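Long-range contacts in foldase protein PrsA (Bacillus subtilis, PDB 4WO7), which assists the folding of secreted proteins after their translocation across the membrane and has peptidyl-prolyl cis-trans isomerase activity: residues V41-L46 / V88-L93; Q95-D100 / E236-V241. One frame throughout, in Å; residues are numbered along the deposited sequence.

Helix 81-101 takes part in both contacts: its residues 88-93 meet helix 21-49 in interaction 1, and its next turns, 95-100, cross helix 231-244 in interaction 2. The two centres lie about 10 Å apart, and the contacts are continuous. Leu46 CD2 of interaction 1 reaches Ala97 CB of interaction 2 at 3.8 Å and Val241 CG1 at 3.9 Å, while Gln42 CD packs on Val238 CG1 at 3.4 Å. Three helices, two from the N-terminal part of the chain and one from its C-terminal part, thus share one buried helical core; the centre of each contact lies about 16 Å from the centre of the chain.

Interaction 1: V41-L46 / V88-L93; sequences VQEKVL and VKYELL
Tyr90 and Leu93 of helix 81-101 meet Gln42, Glu43 and Leu46 of helix 21-49 in a helix-helix crossing within the helical part of PrsA, the local axes 9.8 Å apart at an angle of 63°. Along 88-93, Tyr90 is the first residue to touch the other helix segment. With CG anti to the backbone N (chi1 176°), its ring reaches across to the other helix and brings CD1 to 3.9 Å from Glu43 CB. The ring hydroxyl donates a hydrogen bond to Gln42, OH to OE1 2.5 Å, and OE1 lies at the ring edge, near its plane. The amide and ring planes are 31° apart, and the hydroxyl oxygen sits off the carbonyl plane of the amide. On its other branch Gln42 gives NE2 to Gln235 OE1 of helix 231-244, so hydrogen bonds on both its oxygen and its nitrogen should hold the amide against rotation. A phenylalanine here would keep the ring but would probably leave Gln42 OE1 without this hydroxyl donor and the amide freer to turn. One turn on, Leu93 CB packs on Leu46 CB at 3.9 Å, and Leu46 CD1 rests against the backbone carbonyl of Leu93. The two methyls of Leu93 divide between successive turns of the facing helix: CD1 lies 3.9 Å from Glu43 O, and CD2 lies 3.6 Å from Leu46 O.

Interaction 2: Q95-D100 / E236-V241; sequences QKAAKD and EAVQKV
Ala98 and Ala237 bring the two helices together: the methyl of Ala237 lies against the backbone of the other helix, CB to Ala98 CA 3.7 Å, and against the Ala98 methyl, CB to CB 4.2 Å. Beside this pair the methyl of Ala97 meets one branch of Val238, CB to CG2 4.0 Å, and more loosely Val241, CB to CG2 4.5 Å. Val238 has CG1 anti to its backbone N (chi1 172°), which places CG2 beside that N and against Ala97, whereas CG1 goes to Gln42 of helix 21-49. The contact between these segments is apolar: alanine and valine methyls meet one another and, at Ala98, the backbone itself.

Small side chains at the crossing suit a close approach of helix 81-101 and helix 231-244. The local axes come within 8.3 Å and run almost perpendicular, at 87°, and the Ala98 and Ala237 CA atoms are only 5.1 Å apart. This helix-helix crossing joins parts of the chain far apart in sequence, with strands 119-127, 164-169 and 200-207 of the PPIC-type isomerase domain falling between them in the sequence.

Farther out, Leu46 of helix 21-49 packs on both Ala97 and Val241, and Tyr50 also covers Ala97. Leu228 of helix 216-228 touches Ala98. At the C-terminal end of helix 81-101, Asn101 packs on Ala237 and Val241, and its ND2 donates a hydrogen bond to Ala97 O, one turn earlier in the same helix, which probably helps to orient the side chain.

Interaction 1: V41-L46 / V88-L93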
ATOM      1  N   VAL A  41      10.418  10.733 -19.194  1.00 68.83           N
ATOM      2  CA  VAL A  41       9.986  11.866 -19.987  1.00 64.59           C
ATOM      3  C   VAL A  41       9.897  13.128 -19.124  1.00 59.21           C
ATOM      4  O   VAL A  41      10.349  14.201 -19.532  1.00 64.21           O
ATOM      5  CB  VAL A  41       8.646  11.541 -20.670  1.00 64.97           C
ATOM      6  CG1 VAL A  41       7.977  12.781 -21.219  1.00 62.92           C
ATOM      7  CG2 VAL A  41       8.866  10.508 -21.767  1.00 65.78           C
ATOM      8  N   GLN A  42       9.309  13.003 -17.940  1.00 60.28           N
ATOM      9  CA  GLN A  42       9.195  14.148 -17.039  1.00 59.14           C
ATOM     10  C   GLN A  42      10.548  14.693 -16.565  1.00 67.53           C
ATOM     11  O   GLN A  42      10.745  15.907 -16.490  1.00 62.17           O
ATOM     12  CB  GLN A  42       8.349  13.787 -15.819  1.00 61.31           C
ATOM     13  CG  GLN A  42       6.865  13.684 -16.112  1.00 60.64           C
ATOM     14  CD  GLN A  42       6.043  13.326 -14.892  1.00 64.06           C
ATOM     15  OE1 GLN A  42       6.569  13.229 -13.779  1.00 61.57           O
ATOM     16  NE2 GLN A  42       4.741  13.132 -15.094  1.00 63.91           N
ATOM     17  N   GLU A  43      11.486  13.807 -16.255  1.00 74.16           N
ATOM     18  CA  GLU A  43      12.791  14.273 -15.798  1.00 96.33           C
ATOM     19  C   GLU A  43      13.590  14.898 -16.934  1.00 78.90           C
ATOM     20  O   GLU A  43      14.455  15.733 -16.690  1.00 77.00           O
ATOM     21  CB  GLU A  43      13.581  13.145 -15.133  1.00126.61           C
ATOM     22  CG  GLU A  43      14.184  12.105 -16.059  1.00145.74           C
ATOM     23  CD  GLU A  43      14.749  10.917 -15.287  1.00189.16           C
ATOM     24  OE1 GLU A  43      14.525  10.838 -14.059  1.00158.76           O
ATOM     25  OE2 GLU A  43      15.418  10.062 -15.906  1.00157.88           O
ATOM     26  N   LYS A  44      13.301  14.504 -18.170  1.00 70.24           N
ATOM     27  CA  LYS A  44      13.931  15.149 -19.321  1.00 70.65           C
ATOM     28  C   LYS A  44      13.365  16.534 -19.561  1.00 71.33           C
ATOM     29  O   LYS A  44      14.108  17.504 -19.715  1.00 83.52           O
ATOM     30  CB  LYS A  44      13.743  14.335 -20.595  1.00 73.62           C
ATOM     31  CG  LYS A  44      14.763  13.259 -20.826  1.00 75.93           C
ATOM     32  CD  LYS A  44      14.646  12.755 -22.251  1.00 83.20           C
ATOM     33  CE  LYS A  44      15.771  11.809 -22.585  1.00 89.98           C
ATOM     34  NZ  LYS A  44      15.670  10.560 -21.792  1.00 88.15           N
ATOM     35  N   VAL A  45      12.042  16.617 -19.600  1.00 69.56           N
ATOM     36  CA  VAL A  45      11.378  17.874 -19.897  1.00 73.19           C
ATOM     37  C   VAL A  45      11.667  18.868 -18.785  1.00 73.00           C
ATOM     38  O   VAL A  45      12.061  20.002 -19.054  1.00 74.45           O
ATOM     39  CB  VAL A  45       9.858  17.675 -20.104  1.00 61.79           C
ATOM     40  CG1 VAL A  45       9.102  19.001 -20.086  1.00 61.04           C
ATOM     41  CG2 VAL A  45       9.613  16.934 -21.415  1.00 64.73           C
ATOM     42  N   LEU A  46      11.488  18.445 -17.539  1.00 72.04           N
ATOM     43  CA  LEU A  46      11.715  19.343 -16.408  1.00 67.92           C
ATOM     44  C   LEU A  46      13.186  19.760 -16.253  1.00 68.95           C
ATOM     45  O   LEU A  46      13.468  20.895 -15.874  1.00 68.78           O
ATOM     46  CB  LEU A  46      11.221  18.707 -15.108  1.00 59.00           C
ATOM     47  CG  LEU A  46       9.711  18.455 -15.066  1.00 62.07           C
ATOM     48  CD1 LEU A  46       9.299  17.828 -13.748  1.00 63.87           C
ATOM     49  CD2 LEU A  46       8.917  19.725 -15.333  1.00 60.25           C
ATOM     50  N   VAL A  88      16.510  11.717  -6.438  1.00 71.20           N
ATOM     51  CA  VAL A  88      16.416  12.957  -5.689  1.00 69.85           C
ATOM     52  C   VAL A  88      16.283  14.127  -6.654  1.00 70.72           C
ATOM     53  O   VAL A  88      15.507  15.050  -6.410  1.00 75.57           O
ATOM     54  CB  VAL A  88      17.636  13.144  -4.764  1.00 79.65           C
ATOM     55  CG1 VAL A  88      17.738  14.587  -4.265  1.00 82.77           C
ATOM     56  CG2 VAL A  88      17.560  12.166  -3.595  1.00 87.63           C
ATOM     57  N   LYS A  89      17.048  14.091  -7.742  1.00 72.93           N
ATOM     58  CA  LYS A  89      16.975  15.144  -8.742  1.00 70.12           C
ATOM     59  C   LYS A  89      15.567  15.207  -9.317  1.00 61.46           C
ATOM     60  O   LYS A  89      15.023  16.287  -9.539  1.00 73.46           O
ATOM     61  CB  LYS A  89      18.001  14.926  -9.859  1.00 75.03           C
ATOM     62  CG  LYS A  89      17.971  16.029 -10.911  1.00 73.50           C
ATOM     63  CD  LYS A  89      19.013  15.848 -12.001  1.00 82.53           C
ATOM     64  CE  LYS A  89      19.004  17.049 -12.932  1.00 93.83           C
ATOM     65  NZ  LYS A  89      19.891  16.878 -14.111  1.00103.43           N
ATOM     66  N   TYR A  90      14.977  14.037  -9.540  1.00 82.29           N
ATOM     67  CA  TYR A  90      13.625  13.957 -10.072  1.00 55.45           C
ATOM     68  C   TYR A  90      12.610  14.565  -9.109  1.00 59.05           C
ATOM     69  O   TYR A  90      11.733  15.315  -9.535  1.00 63.40           O
ATOM     70  CB  TYR A  90      13.260  12.506 -10.392  1.00 56.03           C
ATOM     71  CG  TYR A  90      11.834  12.320 -10.860  1.00 61.06           C
ATOM     72  CD1 TYR A  90      11.343  13.026 -11.950  1.00 63.02           C
ATOM     73  CD2 TYR A  90      10.987  11.417 -10.233  1.00 54.99           C
ATOM     74  CE1 TYR A  90      10.044  12.858 -12.383  1.00 64.69           C
ATOM     75  CE2 TYR A  90       9.685  11.232 -10.669  1.00 54.57           C
ATOM     76  CZ  TYR A  90       9.223  11.957 -11.745  1.00 62.50           C
ATOM     77  OH  TYR A  90       7.932  11.790 -12.186  1.00 67.72           O
ATOM     78  N   GLU A  91      12.728  14.268  -7.816  1.00 71.29           N
ATOM     79  CA  GLU A  91      11.819  14.857  -6.836  1.00 70.24           C
ATOM     80  C   GLU A  91      11.965  16.382  -6.808  1.00 67.97           C
ATOM     81  O   GLU A  91      10.971  17.108  -6.791  1.00 68.24           O
ATOM     82  CB  GLU A  91      12.051  14.286  -5.433  1.00 81.17           C
ATOM     83  CG  GLU A  91      11.004  14.762  -4.425  1.00 97.56           C
ATOM     84  CD  GLU A  91      11.196  14.179  -3.035  1.00117.18           C
ATOM     85  OE1 GLU A  91      12.332  14.223  -2.514  1.00126.05           O
ATOM     86  OE2 GLU A  91      10.204  13.690  -2.454  1.00122.19           O
ATOM     87  N   LEU A  92      13.204  16.867  -6.803  1.00 63.92           N
ATOM     88  CA  LEU A  92      13.452  18.304  -6.757  1.00 69.08           C
ATOM     89  C   LEU A  92      12.876  18.984  -7.997  1.00 67.77           C
ATOM     90  O   LEU A  92      12.340  20.088  -7.912  1.00 73.82           O
ATOM     91  CB  LEU A  92      14.950  18.610  -6.634  1.00 82.56           C
ATOM     92  CG  LEU A  92      15.654  18.207  -5.332  1.00 92.24           C
ATOM     93  CD1 LEU A  92      17.159  18.431  -5.425  1.00 97.70           C
ATOM     94  CD2 LEU A  92      15.093  18.976  -4.145  1.00 99.51           C
ATOM     95  N   LEU A  93      12.992  18.326  -9.148  1.00 75.84           N
ATOM     96  CA  LEU A  93      12.407  18.852 -10.382  1.00 76.29           C
ATOM     97  C   LEU A  93      10.886  18.943 -10.310  1.00 75.99           C
ATOM     98  O   LEU A  93      10.304  19.977 -10.642  1.00 81.66           O
ATOM     99  CB  LEU A  93      12.799  17.992 -11.581  1.00 75.05           C
ATOM    100  CG  LEU A  93      14.243  18.139 -12.061  1.00 68.95           C
ATOM    101  CD1 LEU A  93      14.555  17.049 -13.068  1.00 69.44           C
ATOM    102  CD2 LEU A  93      14.479  19.513 -12.678  1.00 74.48           C
TER

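Interaction 2: Q95-D100 / E236-V241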
ATOM      1  N   GLN A  95       9.178  19.128  -7.776  1.00 69.16           N
ATOM      2  CA  GLN A  95       8.883  20.115  -6.747  1.00 70.10           C
ATOM      3  C   GLN A  95       8.914  21.519  -7.342  1.00 73.40           C
ATOM      4  O   GLN A  95       8.044  22.351  -7.070  1.00 75.82           O
ATOM      5  CB  GLN A  95       9.887  20.002  -5.600  1.00 70.89           C
ATOM      6  CG  GLN A  95       9.581  18.880  -4.638  1.00 75.46           C
ATOM      7  CD  GLN A  95       8.399  19.192  -3.750  1.00 77.57           C
ATOM      8  OE1 GLN A  95       8.400  20.181  -3.013  1.00 86.64           O
ATOM      9  NE2 GLN A  95       7.362  18.374  -3.847  1.00 72.77           N
ATOM     10  N   LYS A  96       9.928  21.774  -8.159  1.00 72.54           N
ATOM     11  CA  LYS A  96      10.100  23.078  -8.778  1.00 73.75           C
ATOM     12  C   LYS A  96       8.969  23.324  -9.767  1.00 76.46           C
ATOM     13  O   LYS A  96       8.460  24.441  -9.875  1.00 78.46           O
ATOM     14  CB  LYS A  96      11.468  23.191  -9.455  1.00 74.28           C
ATOM     15  CG  LYS A  96      12.603  23.476  -8.478  1.00 80.01           C
ATOM     16  CD  LYS A  96      13.895  23.832  -9.194  1.00 92.83           C
ATOM     17  CE  LYS A  96      14.867  24.526  -8.258  1.00106.19           C
ATOM     18  NZ  LYS A  96      16.116  24.911  -8.964  1.00106.85           N
ATOM     19  N   ALA A  97       8.587  22.273 -10.488  1.00 76.20           N
ATOM     20  CA  ALA A  97       7.475  22.347 -11.423  1.00 80.60           C
ATOM     21  C   ALA A  97       6.190  22.694 -10.687  1.00 76.70           C
ATOM     22  O   ALA A  97       5.412  23.522 -11.154  1.00 86.88           O
ATOM     23  CB  ALA A  97       7.309  21.027 -12.168  1.00 77.57           C
ATOM     24  N   ALA A  98       5.973  22.061  -9.537  1.00 69.29           N
ATOM     25  CA  ALA A  98       4.774  22.303  -8.738  1.00 73.01           C
ATOM     26  C   ALA A  98       4.705  23.720  -8.163  1.00 77.50           C
ATOM     27  O   ALA A  98       3.641  24.333  -8.123  1.00 79.70           O
ATOM     28  CB  ALA A  98       4.706  21.296  -7.607  1.00 74.09           C
ATOM     29  N   LYS A  99       5.840  24.233  -7.711  1.00 81.19           N
ATOM     30  CA  LYS A  99       5.885  25.584  -7.164  1.00 80.62           C
ATOM     31  C   LYS A  99       5.500  26.618  -8.221  1.00 92.20           C
ATOM     32  O   LYS A  99       4.781  27.571  -7.928  1.00 92.05           O
ATOM     33  CB  LYS A  99       7.264  25.882  -6.580  1.00 81.45           C
ATOM     34  CG  LYS A  99       7.446  25.341  -5.168  1.00 88.35           C
ATOM     35  CD  LYS A  99       8.903  25.341  -4.738  1.00 96.67           C
ATOM     36  CE  LYS A  99       9.062  24.726  -3.356  1.00106.29           C
ATOM     37  NZ  LYS A  99      10.483  24.688  -2.928  1.00114.61           N
ATOM     38  N   ASP A 100       5.979  26.439  -9.448  1.00 86.90           N
ATOM     39  CA  ASP A 100       5.670  27.392 -10.514  1.00 98.51           C
ATOM     40  C   ASP A 100       4.223  27.275 -11.004  1.00100.53           C
ATOM     41  O   ASP A 100       3.656  28.251 -11.499  1.00104.83           O
ATOM     42  CB  ASP A 100       6.632  27.226 -11.693  1.00105.73           C
ATOM     43  CG  ASP A 100       7.981  27.872 -11.435  1.00123.84           C
ATOM     44  OD1 ASP A 100       8.586  27.590 -10.377  1.00131.13           O
ATOM     45  OD2 ASP A 100       8.430  28.672 -12.288  1.00132.11           O
ATOM     46  N   GLU A 236      -0.443  16.669 -10.818  1.00 77.02           N
ATOM     47  CA  GLU A 236      -1.423  17.522 -11.468  1.00 83.44           C
ATOM     48  C   GLU A 236      -0.697  18.739 -12.035  1.00 73.43           C
ATOM     49  O   GLU A 236      -0.979  19.181 -13.149  1.00 74.76           O
ATOM     50  CB  GLU A 236      -2.527  17.924 -10.483  1.00 98.02           C
ATOM     51  CG  GLU A 236      -3.669  18.724 -11.102  1.00113.55           C
ATOM     52  CD  GLU A 236      -4.714  19.148 -10.084  1.00126.41           C
ATOM     53  OE1 GLU A 236      -4.733  18.579  -8.971  1.00129.52           O
ATOM     54  OE2 GLU A 236      -5.532  20.038 -10.405  1.00132.11           O
ATOM     55  N   ALA A 237       0.245  19.276 -11.266  1.00 76.23           N
ATOM     56  CA  ALA A 237       1.035  20.414 -11.721  1.00 74.98           C
ATOM     57  C   ALA A 237       2.012  20.041 -12.833  1.00 79.39           C
ATOM     58  O   ALA A 237       2.128  20.755 -13.830  1.00 84.75           O
ATOM     59  CB  ALA A 237       1.800  21.022 -10.559  1.00 75.27           C
ATOM     60  N   VAL A 238       2.709  18.922 -12.657  1.00 75.05           N
ATOM     61  CA  VAL A 238       3.711  18.474 -13.620  1.00 75.07           C
ATOM     62  C   VAL A 238       3.059  18.184 -14.970  1.00 84.44           C
ATOM     63  O   VAL A 238       3.639  18.461 -16.018  1.00 85.11           O
ATOM     64  CB  VAL A 238       4.454  17.218 -13.111  1.00 68.75           C
ATOM     65  CG1 VAL A 238       5.362  16.631 -14.196  1.00 71.57           C
ATOM     66  CG2 VAL A 238       5.291  17.570 -11.894  1.00 66.19           C
ATOM     67  N   GLN A 239       1.847  17.638 -14.937  1.00 92.64           N
ATOM     68  CA  GLN A 239       1.158  17.243 -16.160  1.00 98.16           C
ATOM     69  C   GLN A 239       0.800  18.451 -17.025  1.00 95.03           C
ATOM     70  O   GLN A 239       0.677  18.335 -18.247  1.00 94.50           O
ATOM     71  CB  GLN A 239      -0.104  16.442 -15.821  1.00107.59           C
ATOM     72  CG  GLN A 239      -0.639  15.595 -16.956  1.00137.82           C
ATOM     73  CD  GLN A 239       0.371  14.592 -17.476  1.00120.14           C
ATOM     74  OE1 GLN A 239       1.362  14.286 -16.810  1.00119.54           O
ATOM     75  NE2 GLN A 239       0.123  14.070 -18.672  1.00121.23           N
ATOM     76  N   LYS A 240       0.620  19.607 -16.396  1.00 92.60           N
ATOM     77  CA  LYS A 240       0.406  20.837 -17.152  1.00 90.77           C
ATOM     78  C   LYS A 240       1.626  21.190 -17.983  1.00 86.64           C
ATOM     79  O   LYS A 240       1.511  21.693 -19.103  1.00 88.34           O
ATOM     80  CB  LYS A 240       0.091  22.001 -16.229  1.00 91.47           C
ATOM     81  CG  LYS A 240      -1.268  21.963 -15.608  1.00 93.46           C
ATOM     82  CD  LYS A 240      -1.475  23.249 -14.857  1.00 96.06           C
ATOM     83  CE  LYS A 240      -2.833  23.341 -14.221  1.00101.76           C
ATOM     84  NZ  LYS A 240      -2.923  24.645 -13.526  1.00105.82           N
ATOM     85  N   VAL A 241       2.799  20.934 -17.418  1.00 81.19           N
ATOM     86  CA  VAL A 241       4.044  21.238 -18.098  1.00 83.34           C
ATOM     87  C   VAL A 241       4.201  20.267 -19.254  1.00 86.44           C
ATOM     88  O   VAL A 241       4.665  20.642 -20.330  1.00 89.23           O
ATOM     89  CB  VAL A 241       5.262  21.128 -17.157  1.00 80.20           C
ATOM     90  CG1 VAL A 241       6.535  21.503 -17.892  1.00 77.36           C
ATOM     91  CG2 VAL A 241       5.090  22.021 -15.942  1.00 76.35           C
TER